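Local atomic coordinates of putative uronate isomerase (Thermotoga maritima, PDB entry 4NAR), a protein that is of unproven function but may interconvert the two enantiomers of lactate as a racemase. Residues 76-79 with 80-84; 115-118 with 119-123; 135-138 with 139-142; 317-320 with 321-324. One frame throughout, in Å; residues are numbered along the deposited sequence.

Contact 1: 76-79 with 80-84; sequences MKIE and EFEKK
The carboxylate of E80 reaches back along the first turn of helix 78-85 to K77, the N-cap residue, where its OE2 accepts a hydrogen bond from K77 N at 2.8 Å. OE2 uses its anti lone pair, the one turned away from OE1. Two torsions set up this reach: CG stands beside the backbone N of E80 (chi1 -61°) and the chain beyond it is fully extended (chi2 179°). A glutamate suits the place because its length spans the turn, and its negative charge at the amino end of a helix probably interacts well with the helix dipole. OE1 meanwhile forms a salt bridge with R74. With an alanine here, K77 N would probably lose its acceptor and R74 its charge partner. The selenomethionine M76 crosses the E80 side chain at an angle, its CG 3.2 Å from E80 OE2 and its CE 3.3 Å from E80 O. The SE atom stands almost directly above the face of the F81 ring, though 5.4 Å from its centroid, a distant Met-aromatic contact. M76 CB comes closer, 3.9 Å from F81 CE2, while M76 O and I78 CA lie at the ring edge. A flat, apolar phenylalanine fits this buried position, where it also stacks on F96 and meets H36 nearly at right angles. Backbone bonds such as E82 N to I78 O, 3.1 Å, carry the helix onward. The glutamate-to-N-cap bond is one half of a capping box, at the start of the helix in the beta-alpha-beta unit of strands 63-68 and 94-97.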
loop_
_atom_site.group_PDB
_atom_site.type_symbol
_atom_site.label_atom_id
_atom_site.label_comp_id
_atom_site.label_asym_id
_atom_site.label_seq_id
_atom_site.Cartn_x
_atom_site.Cartn_y
_atom_site.Cartn_z
HETATM N N MSE A 76 -9.533 -3.762 11.680
HETATM C CA MSE A 76 -10.797 -4.065 11.031
HETATM C C MSE A 76 -11.797 -4.695 11.981
HETATM O O MSE A 76 -11.424 -5.448 12.892
HETATM C CB MSE A 76 -10.582 -4.975 9.827
HETATM C CG MSE A 76 -10.509 -4.180 8.533
HETATM SE SE MSE A 76 -9.602 -5.188 7.185
HETATM C CE MSE A 76 -10.961 -6.443 6.670
ATOM N N LYS A 77 -13.063 -4.361 11.762
ATOM C CA LYS A 77 -14.157 -5.052 12.417
ATOM C C LYS A 77 -14.305 -6.485 11.871
ATOM O O LYS A 77 -13.958 -6.768 10.714
ATOM C CB LYS A 77 -15.441 -4.252 12.212
ATOM C CG LYS A 77 -15.347 -2.834 12.753
ATOM C CD LYS A 77 -16.033 -2.743 14.117
ATOM C CE LYS A 77 -15.576 -1.527 14.922
ATOM N NZ LYS A 77 -14.228 -1.764 15.542
ATOM N N ILE A 78 -14.816 -7.383 12.707
ATOM C CA ILE A 78 -15.035 -8.773 12.314
ATOM C C ILE A 78 -15.822 -8.864 11.007
ATOM O O ILE A 78 -15.485 -9.648 10.111
ATOM C CB ILE A 78 -15.746 -9.561 13.441
ATOM C CG1 ILE A 78 -14.745 -9.908 14.554
ATOM C CG2 ILE A 78 -16.402 -10.839 12.909
ATOM C CD1 ILE A 78 -15.400 -10.214 15.916
ATOM N N GLU A 79 -16.859 -8.042 10.896
ATOM C CA GLU A 79 -17.679 -8.013 9.696
ATOM C C GLU A 79 -16.849 -7.723 8.434
ATOM O O GLU A 79 -17.083 -8.321 7.384
ATOM C CB GLU A 79 -18.836 -7.021 9.856
ATOM C CG GLU A 79 -19.107 -6.206 8.624
ATOM C CD GLU A 79 -18.458 -4.834 8.690
ATOM O OE1 GLU A 79 -18.237 -4.329 9.816
ATOM O OE2 GLU A 79 -18.181 -4.252 7.615
ATOM N N GLU A 80 -15.864 -6.836 8.550
ATOM C CA GLU A 80 -14.978 -6.528 7.425
ATOM C C GLU A 80 -14.094 -7.720 7.008
ATOM O O GLU A 80 -13.809 -7.887 5.816
ATOM C CB GLU A 80 -14.114 -5.296 7.726
ATOM C CG GLU A 80 -14.907 -4.026 7.985
ATOM C CD GLU A 80 -14.004 -2.844 8.302
ATOM O OE1 GLU A 80 -13.985 -1.890 7.494
ATOM O OE2 GLU A 80 -13.310 -2.863 9.353
ATOM N N PHE A 81 -13.655 -8.535 7.973
ATOM C CA PHE A 81 -12.924 -9.765 7.644
ATOM C C PHE A 81 -13.820 -10.663 6.809
ATOM O O PHE A 81 -13.382 -11.242 5.810
ATOM C CB PHE A 81 -12.507 -10.555 8.899
ATOM C CG PHE A 81 -11.305 -9.989 9.632
ATOM C CD1 PHE A 81 -10.003 -10.381 9.292
ATOM C CD2 PHE A 81 -11.471 -9.101 10.694
ATOM C CE1 PHE A 81 -8.878 -9.873 9.991
ATOM C CE2 PHE A 81 -10.351 -8.584 11.397
ATOM C CZ PHE A 81 -9.064 -8.968 11.046
ATOM N N GLU A 82 -15.071 -10.800 7.249
ATOM C CA GLU A 82 -16.059 -11.606 6.543
ATOM C C GLU A 82 -16.199 -11.157 5.099
ATOM O O GLU A 82 -16.141 -11.979 4.186
ATOM C CB GLU A 82 -17.422 -11.505 7.219
ATOM C CG GLU A 82 -17.467 -12.045 8.638
ATOM C CD GLU A 82 -18.870 -12.007 9.225
ATOM O OE1 GLU A 82 -19.213 -11.009 9.889
ATOM O OE2 GLU A 82 -19.633 -12.976 9.028
ATOM N N LYS A 83 -16.384 -9.852 4.898
ATOM C CA LYS A 83 -16.506 -9.305 3.556
ATOM C C LYS A 83 -15.245 -9.574 2.737
ATOM O O LYS A 83 -15.325 -9.991 1.576
ATOM C CB LYS A 83 -16.830 -7.801 3.586
ATOM C CG LYS A 83 -16.756 -7.133 2.196
ATOM C CD LYS A 83 -17.640 -5.894 2.064
ATOM C CE LYS A 83 -17.105 -4.701 2.875
ATOM N NZ LYS A 83 -17.886 -3.442 2.615
ATOM N N LYS A 84 -14.085 -9.347 3.343
ATOM C CA LYS A 84 -12.809 -9.511 2.641
ATOM C C LYS A 84 -12.529 -10.961 2.240
ATOM O O LYS A 84 -11.998 -11.236 1.153
ATOM C CB LYS A 84 -11.658 -8.988 3.510
ATOM C CG LYS A 84 -10.282 -9.272 2.945
ATOM C CD LYS A 84 -10.147 -8.717 1.535
ATOM C CE LYS A 84 -9.154 -7.591 1.515
ATOM N NZ LYS A 84 -9.764 -6.303 1.227
#

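Contact 2: 115-118 with 119-123; sequences AGFV and SEMTE
F117 and M121 meet because their first torsions swing them together along one side of helix 115-121: in F117 the ring carbon CG lies opposite the backbone N (chi1 169°), while the selenomethionine M121 keeps CG beside its own N (chi1 -64°) and bends again at chi2 (-59°), folding back over the ring. M121 CG sits over one face of F117, 3.9 Å from the ring centroid and offset toward the rim, which makes a CH-pi contact. The SE atom approaches obliquely, 4.7 Å from the same centroid, as a Met-aromatic pair, and the terminal CE comes within 3.7 Å of F117 CE1. The flexible thioether chain of a methionine suits an aromatic face, selenium here standing in for its sulfur. Putting an alanine in place of F117 would probably take away the aromatic face under M121 CG and leave the end of that chain freer to turn, held mainly by helix 198-213. At the carboxyl end the first residue to leave helical geometry is T122, whose hydroxyl OG1 donates to V118 O at 2.8 Å from above the carbonyl plane. T122 N reaches the same oxygen only weakly, so a threonine here supplies a second grip on a carbonyl of the last turn. Farther back the helix is regular, S119 N binding A115 O at 2.8 Å. F117 and M121 both lean on I202 of helix 198-213, with R205 and K201 of that helix beside them; V118 touches L126 in the following loop, and T122 packs against A182 of helix 173-186.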
loop_
_atom_site.group_PDB
_atom_site.type_symbol
_atom_site.label_atom_id
_atom_site.label_comp_id
_atom_site.label_asym_id
_atom_site.label_seq_id
_atom_site.Cartn_x
_atom_site.Cartn_y
_atom_site.Cartn_z
ATOM N N ALA A 115 24.135 -1.377 9.301
ATOM C CA ALA A 115 24.196 0.075 9.157
ATOM C C ALA A 115 24.687 0.525 7.790
ATOM O O ALA A 115 24.175 1.509 7.242
ATOM C CB ALA A 115 25.077 0.679 10.257
ATOM N N GLY A 116 25.686 -0.180 7.257
ATOM C CA GLY A 116 26.237 0.149 5.952
ATOM C C GLY A 116 25.185 0.147 4.855
ATOM O O GLY A 116 25.028 1.124 4.108
ATOM N N PHE A 117 24.452 -0.957 4.764
ATOM C CA PHE A 117 23.377 -1.104 3.796
ATOM C C PHE A 117 22.271 -0.062 4.018
ATOM O O PHE A 117 21.792 0.559 3.061
ATOM C CB PHE A 117 22.829 -2.531 3.869
ATOM C CG PHE A 117 21.555 -2.733 3.099
ATOM C CD1 PHE A 117 21.568 -2.802 1.702
ATOM C CD2 PHE A 117 20.335 -2.848 3.770
ATOM C CE1 PHE A 117 20.374 -2.984 0.981
ATOM C CE2 PHE A 117 19.140 -3.033 3.057
ATOM C CZ PHE A 117 19.162 -3.098 1.660
ATOM N N VAL A 118 21.881 0.136 5.280
ATOM C CA VAL A 118 20.862 1.130 5.628
ATOM C C VAL A 118 21.285 2.528 5.170
ATOM O O VAL A 118 20.515 3.259 4.525
ATOM C CB VAL A 118 20.564 1.124 7.145
ATOM C CG1 VAL A 118 19.848 2.410 7.577
ATOM C CG2 VAL A 118 19.743 -0.111 7.517
ATOM N N SER A 119 22.527 2.875 5.490
ATOM C CA SER A 119 23.130 4.130 5.054
ATOM C C SER A 119 23.083 4.274 3.525
ATOM O O SER A 119 22.720 5.318 3.008
ATOM C CB SER A 119 24.571 4.217 5.568
ATOM O OG SER A 119 25.199 5.412 5.135
ATOM N N GLU A 120 23.429 3.214 2.810
ATOM C CA GLU A 120 23.456 3.246 1.349
ATOM C C GLU A 120 22.074 3.422 0.706
ATOM O O GLU A 120 21.953 4.057 -0.340
ATOM C CB GLU A 120 24.122 1.977 0.810
ATOM C CG GLU A 120 25.093 2.237 -0.328
ATOM C CD GLU A 120 24.687 1.532 -1.608
ATOM O OE1 GLU A 120 24.882 0.295 -1.688
ATOM O OE2 GLU A 120 24.171 2.214 -2.528
HETATM N N MSE A 121 21.040 2.844 1.314
HETATM C CA MSE A 121 19.672 3.040 0.830
HETATM C C MSE A 121 19.148 4.449 1.152
HETATM O O MSE A 121 18.254 4.966 0.467
HETATM C CB MSE A 121 18.724 2.009 1.457
HETATM C CG MSE A 121 19.006 0.561 1.097
HETATM SE SE MSE A 121 18.929 0.239 -0.813
HETATM C CE MSE A 121 20.856 -0.043 -1.127
ATOM N N THR A 122 19.683 5.058 2.213
ATOM C CA THR A 122 19.159 6.350 2.670
ATOM C C THR A 122 20.133 7.526 2.529
ATOM O O THR A 122 20.002 8.524 3.255
ATOM C CB THR A 122 18.637 6.300 4.138
ATOM O OG1 THR A 122 19.695 5.906 5.026
ATOM C CG2 THR A 122 17.472 5.330 4.268
ATOM N N GLU A 123 21.087 7.413 1.601
ATOM C CA GLU A 123 22.092 8.462 1.402
ATOM C C GLU A 123 22.800 8.841 2.716
ATOM O O GLU A 123 23.124 10.012 2.944
ATOM C CB GLU A 123 21.443 9.712 0.794
ATOM C CG GLU A 123 20.669 9.457 -0.496
ATOM C CD GLU A 123 19.811 10.653 -0.936
ATOM O OE1 GLU A 123 19.874 11.726 -0.284
ATOM O OE2 GLU A 123 19.069 10.515 -1.939
#

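Contact 3: 135-138 with 139-142; sequences NRLL and FEDF
F139 N binds R136 O at 3.0 Å and E140 N binds L137 O at 3.2 Å, two nearly straight bonds that close the turn. N135 prepares it, its OD1 taking L137 N in the carbonyl plane, on a lone pair, at 3.0 Å; asparagine suits this place because its short amide also offers ND2 to H99. R136 and E140 pair by charge alone: CG of R136 sits between its backbone N and carbonyl carbon (chi1 50°) and the chain bends at chi3, presenting a guanidinium face to E140 OE2, 3.4 Å from R136 NH2. No N-H points at that oxygen, and the guanidinium and carboxylate planes are 65° apart. The packing lies around these bonds. L138 CB stands over the centre of the F139 ring, 3.9 Å from its centroid, and L137 brings CD2 to 3.8 Å from F142 CE2. L137 O lies in the plane of the F142 ring, at its edge. F142 also meets K31 in a cation-pi contact, while F139 packs on A108 and V110 of strand 107-113. An Asx turn leading into a 3-10 turn, then an inverse gamma turn centred on D141, thus forms the connection between strands 130-135 and 144-150.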
loop_
_atom_site.group_PDB
_atom_site.type_symbol
_atom_site.label_atom_id
_atom_site.label_comp_id
_atom_site.label_asym_id
_atom_site.label_seq_id
_atom_site.Cartn_x
_atom_site.Cartn_y
_atom_site.Cartn_z
ATOM N N ASN A 135 4.871 -9.636 13.017
ATOM C CA ASN A 135 3.855 -10.276 13.848
ATOM C C ASN A 135 4.330 -11.660 14.241
ATOM O O ASN A 135 4.806 -12.420 13.373
ATOM C CB ASN A 135 2.518 -10.416 13.114
ATOM C CG ASN A 135 1.364 -10.649 14.077
ATOM O OD1 ASN A 135 1.283 -11.695 14.714
ATOM N ND2 ASN A 135 0.488 -9.652 14.215
ATOM N N ARG A 136 4.226 -11.990 15.528
ATOM C CA ARG A 136 4.807 -13.245 16.011
ATOM C C ARG A 136 4.035 -14.465 15.496
ATOM O O ARG A 136 4.551 -15.591 15.534
ATOM C CB ARG A 136 4.936 -13.255 17.535
ATOM C CG ARG A 136 3.665 -12.851 18.249
ATOM C CD ARG A 136 3.831 -13.012 19.750
ATOM N NE ARG A 136 2.711 -13.775 20.303
ATOM C CZ ARG A 136 2.799 -15.020 20.767
ATOM N NH1 ARG A 136 3.967 -15.655 20.776
ATOM N NH2 ARG A 136 1.714 -15.625 21.240
ATOM N N LEU A 137 2.828 -14.233 14.977
ATOM C CA LEU A 137 2.050 -15.309 14.353
ATOM C C LEU A 137 2.804 -16.057 13.258
ATOM O O LEU A 137 2.648 -17.273 13.125
ATOM C CB LEU A 137 0.714 -14.809 13.802
ATOM C CG LEU A 137 -0.496 -14.845 14.743
ATOM C CD1 LEU A 137 -1.625 -14.035 14.115
ATOM C CD2 LEU A 137 -0.958 -16.281 15.004
ATOM N N LEU A 138 3.626 -15.344 12.487
ATOM C CA LEU A 138 4.454 -15.989 11.464
ATOM C C LEU A 138 5.262 -17.183 11.954
ATOM O O LEU A 138 5.620 -18.043 11.147
ATOM C CB LEU A 138 5.416 -14.995 10.822
ATOM C CG LEU A 138 4.717 -14.027 9.875
ATOM C CD1 LEU A 138 5.771 -13.241 9.107
ATOM C CD2 LEU A 138 3.756 -14.774 8.940
ATOM N N PHE A 139 5.547 -17.242 13.257
ATOM C CA PHE A 139 6.478 -18.247 13.780
ATOM C C PHE A 139 5.854 -19.281 14.701
ATOM O O PHE A 139 6.569 -20.049 15.344
ATOM C CB PHE A 139 7.674 -17.562 14.447
ATOM C CG PHE A 139 8.233 -16.449 13.613
ATOM C CD1 PHE A 139 8.934 -16.730 12.436
ATOM C CD2 PHE A 139 7.998 -15.127 13.956
ATOM C CE1 PHE A 139 9.421 -15.703 11.634
ATOM C CE2 PHE A 139 8.479 -14.089 13.158
ATOM C CZ PHE A 139 9.192 -14.378 11.987
ATOM N N GLU A 140 4.528 -19.299 14.759
ATOM C CA GLU A 140 3.807 -20.315 15.528
ATOM C C GLU A 140 3.726 -21.637 14.757
ATOM O O GLU A 140 4.211 -21.723 13.625
ATOM C CB GLU A 140 2.418 -19.809 15.906
ATOM C CG GLU A 140 2.439 -18.331 16.222
ATOM C CD GLU A 140 1.616 -17.979 17.433
ATOM O OE1 GLU A 140 0.630 -18.706 17.709
ATOM O OE2 GLU A 140 1.963 -16.978 18.108
ATOM N N ASP A 141 3.131 -22.659 15.369
ATOM C CA ASP A 141 3.089 -23.989 14.753
ATOM C C ASP A 141 2.111 -24.106 13.573
ATOM O O ASP A 141 1.141 -24.867 13.636
ATOM C CB ASP A 141 2.787 -25.066 15.812
ATOM C CG ASP A 141 1.502 -24.777 16.612
ATOM O OD1 ASP A 141 0.868 -23.716 16.390
ATOM O OD2 ASP A 141 1.128 -25.612 17.477
ATOM N N PHE A 142 2.355 -23.373 12.491
ATOM C CA PHE A 142 1.502 -23.517 11.310
ATOM C C PHE A 142 2.074 -24.517 10.317
ATOM O O PHE A 142 3.289 -24.638 10.173
ATOM C CB PHE A 142 1.225 -22.169 10.628
ATOM C CG PHE A 142 0.311 -21.275 11.419
ATOM C CD1 PHE A 142 -1.036 -21.608 11.584
ATOM C CD2 PHE A 142 0.800 -20.115 12.022
ATOM C CE1 PHE A 142 -1.889 -20.798 12.341
ATOM C CE2 PHE A 142 -0.047 -19.286 12.785
ATOM C CZ PHE A 142 -1.394 -19.628 12.943
#

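Contact 4: 317-320 with 321-324; sequences NPQM and DKWI
D321, K322, W323 and I324 donate their backbone N-H groups in turn to the carbonyls of N317, P318, Q319 and M320, each to the residue four back, in the regular first turns of helix 318-327. Among the side chains, Q319 lies on W323. With CG opposite the backbone N (chi1 173°) and a sharp bend at the next bond (chi2 99°), the glutamine spreads itself over one face of the indole: Q319 CG is 3.4 Å from the centroid of the six-membered ring, and Q319 CD comes to 3.4 Å from W323 CZ2. The amide and indole planes are only 16° apart, so the two flat groups stack. A glutamine can do this while remaining at an exposed position, since its methylenes and flat amide both suit an aromatic face. The helix opens with a classical N-cap: N317 OD1 accepts M320 N at 3.1 Å, in the carbonyl plane and on a lone pair, and P318 follows in the first turn, where a proline's missing N-H costs no helical bond. The selenomethionine M320 runs along the buried side, its CG 3.7 Å from W323 CE3, and it touches F102 and V349; a bound sulfate, probably from the crystallisation liquor, lies about 5 Å from this side chain. I324, beta-branched and buried, sets CG1 3.3 Å from M320 O and packs on W283 and V349. D321 turns its carboxylate elsewhere, OD2 forming a salt bridge with R325 and OD1 accepting from F314 N and H315 N.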
loop_
_atom_site.group_PDB
_atom_site.type_symbol
_atom_site.label_atom_id
_atom_site.label_comp_id
_atom_site.label_asym_id
_atom_site.label_seq_id
_atom_site.Cartn_x
_atom_site.Cartn_y
_atom_site.Cartn_z
ATOM N N ASN A 317 -4.605 6.572 13.460
ATOM C CA ASN A 317 -3.763 6.583 14.647
ATOM C C ASN A 317 -3.582 8.026 15.164
ATOM O O ASN A 317 -2.958 8.851 14.490
ATOM C CB ASN A 317 -2.414 5.952 14.314
ATOM C CG ASN A 317 -1.496 5.872 15.515
ATOM O OD1 ASN A 317 -0.760 6.818 15.802
ATOM N ND2 ASN A 317 -1.532 4.741 16.227
ATOM N N PRO A 318 -4.131 8.335 16.359
ATOM C CA PRO A 318 -4.219 9.718 16.872
ATOM C C PRO A 318 -2.871 10.411 16.889
ATOM O O PRO A 318 -2.753 11.596 16.553
ATOM C CB PRO A 318 -4.696 9.538 18.322
ATOM C CG PRO A 318 -5.403 8.208 18.334
ATOM C CD PRO A 318 -4.624 7.349 17.342
ATOM N N GLN A 319 -1.855 9.658 17.280
ATOM C CA GLN A 319 -0.515 10.192 17.358
ATOM C C GLN A 319 -0.014 10.599 15.973
ATOM O O GLN A 319 0.440 11.733 15.789
ATOM C CB GLN A 319 0.418 9.174 18.005
ATOM C CG GLN A 319 1.877 9.577 17.967
ATOM C CD GLN A 319 2.347 10.186 19.277
ATOM O OE1 GLN A 319 3.146 9.575 20.012
ATOM N NE2 GLN A 319 1.865 11.403 19.577
HETATM N N MSE A 320 -0.113 9.694 14.999
HETATM C CA MSE A 320 0.315 10.009 13.628
HETATM C C MSE A 320 -0.492 11.146 12.990
HETATM O O MSE A 320 0.068 11.985 12.275
HETATM C CB MSE A 320 0.345 8.762 12.733
HETATM C CG MSE A 320 1.737 8.112 12.688
HETATM SE SE MSE A 320 1.754 6.260 12.096
HETATM C CE MSE A 320 1.903 6.585 10.195
ATOM N N ASP A 321 -1.791 11.173 13.277
ATOM C CA ASP A 321 -2.674 12.272 12.894
ATOM C C ASP A 321 -2.185 13.628 13.464
ATOM O O ASP A 321 -2.116 14.634 12.736
ATOM C CB ASP A 321 -4.109 11.967 13.350
ATOM C CG ASP A 321 -5.111 13.003 12.864
ATOM O OD1 ASP A 321 -5.711 12.792 11.783
ATOM O OD2 ASP A 321 -5.296 14.030 13.560
ATOM N N LYS A 322 -1.832 13.637 14.755
ATOM C CA LYS A 322 -1.215 14.804 15.408
ATOM C C LYS A 322 0.065 15.200 14.676
ATOM O O LYS A 322 0.315 16.378 14.402
ATOM C CB LYS A 322 -0.877 14.476 16.864
ATOM C CG LYS A 322 -1.209 15.559 17.884
ATOM C CD LYS A 322 -1.236 14.965 19.305
ATOM C CE LYS A 322 -2.348 13.892 19.447
ATOM N NZ LYS A 322 -1.978 12.720 20.336
ATOM N N TRP A 323 0.868 14.200 14.343
ATOM C CA TRP A 323 2.143 14.455 13.690
ATOM C C TRP A 323 1.972 15.079 12.314
ATOM O O TRP A 323 2.660 16.050 11.984
ATOM C CB TRP A 323 2.962 13.176 13.608
ATOM C CG TRP A 323 3.565 12.809 14.922
ATOM C CD1 TRP A 323 3.796 13.645 15.987
ATOM C CD2 TRP A 323 4.027 11.507 15.322
ATOM N NE1 TRP A 323 4.374 12.940 17.023
ATOM C CE2 TRP A 323 4.530 11.628 16.641
ATOM C CE3 TRP A 323 4.068 10.255 14.694
ATOM C CZ2 TRP A 323 5.072 10.531 17.345
ATOM C CZ3 TRP A 323 4.605 9.165 15.393
ATOM C CH2 TRP A 323 5.100 9.314 16.707
ATOM N N ILE A 324 1.056 14.527 11.522
ATOM C CA ILE A 324 0.750 15.087 10.209
ATOM C C ILE A 324 0.368 16.568 10.290
ATOM O O ILE A 324 0.895 17.390 9.526
ATOM C CB ILE A 324 -0.371 14.307 9.501
ATOM C CG1 ILE A 324 0.132 12.910 9.105
ATOM C CG2 ILE A 324 -0.856 15.084 8.280
ATOM C CD1 ILE A 324 -0.964 11.892 8.924
#

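The four contacts follow one another along the chain without touching. Contacts 1, 2 and 3 lie in the lactate racemase N-terminal domain. Contact 1 starts a helix between two strands of the seven-stranded mixed sheet, and contact 3 leads into strand 144-150 of that sheet; their centres are about 21 Å apart. Contact 2 lies across the centre of the chain from contact 1, about 39 Å between centres, yet shares helix 198-213 with contact 3 as a packing partner. Contact 4 comes much later, on the helix after strand 302-308 of the five-stranded parallel sheet, its centre about 27 Å from that of contact 2. Each therefore shapes a separate local turn or helix of a two-sheet protein.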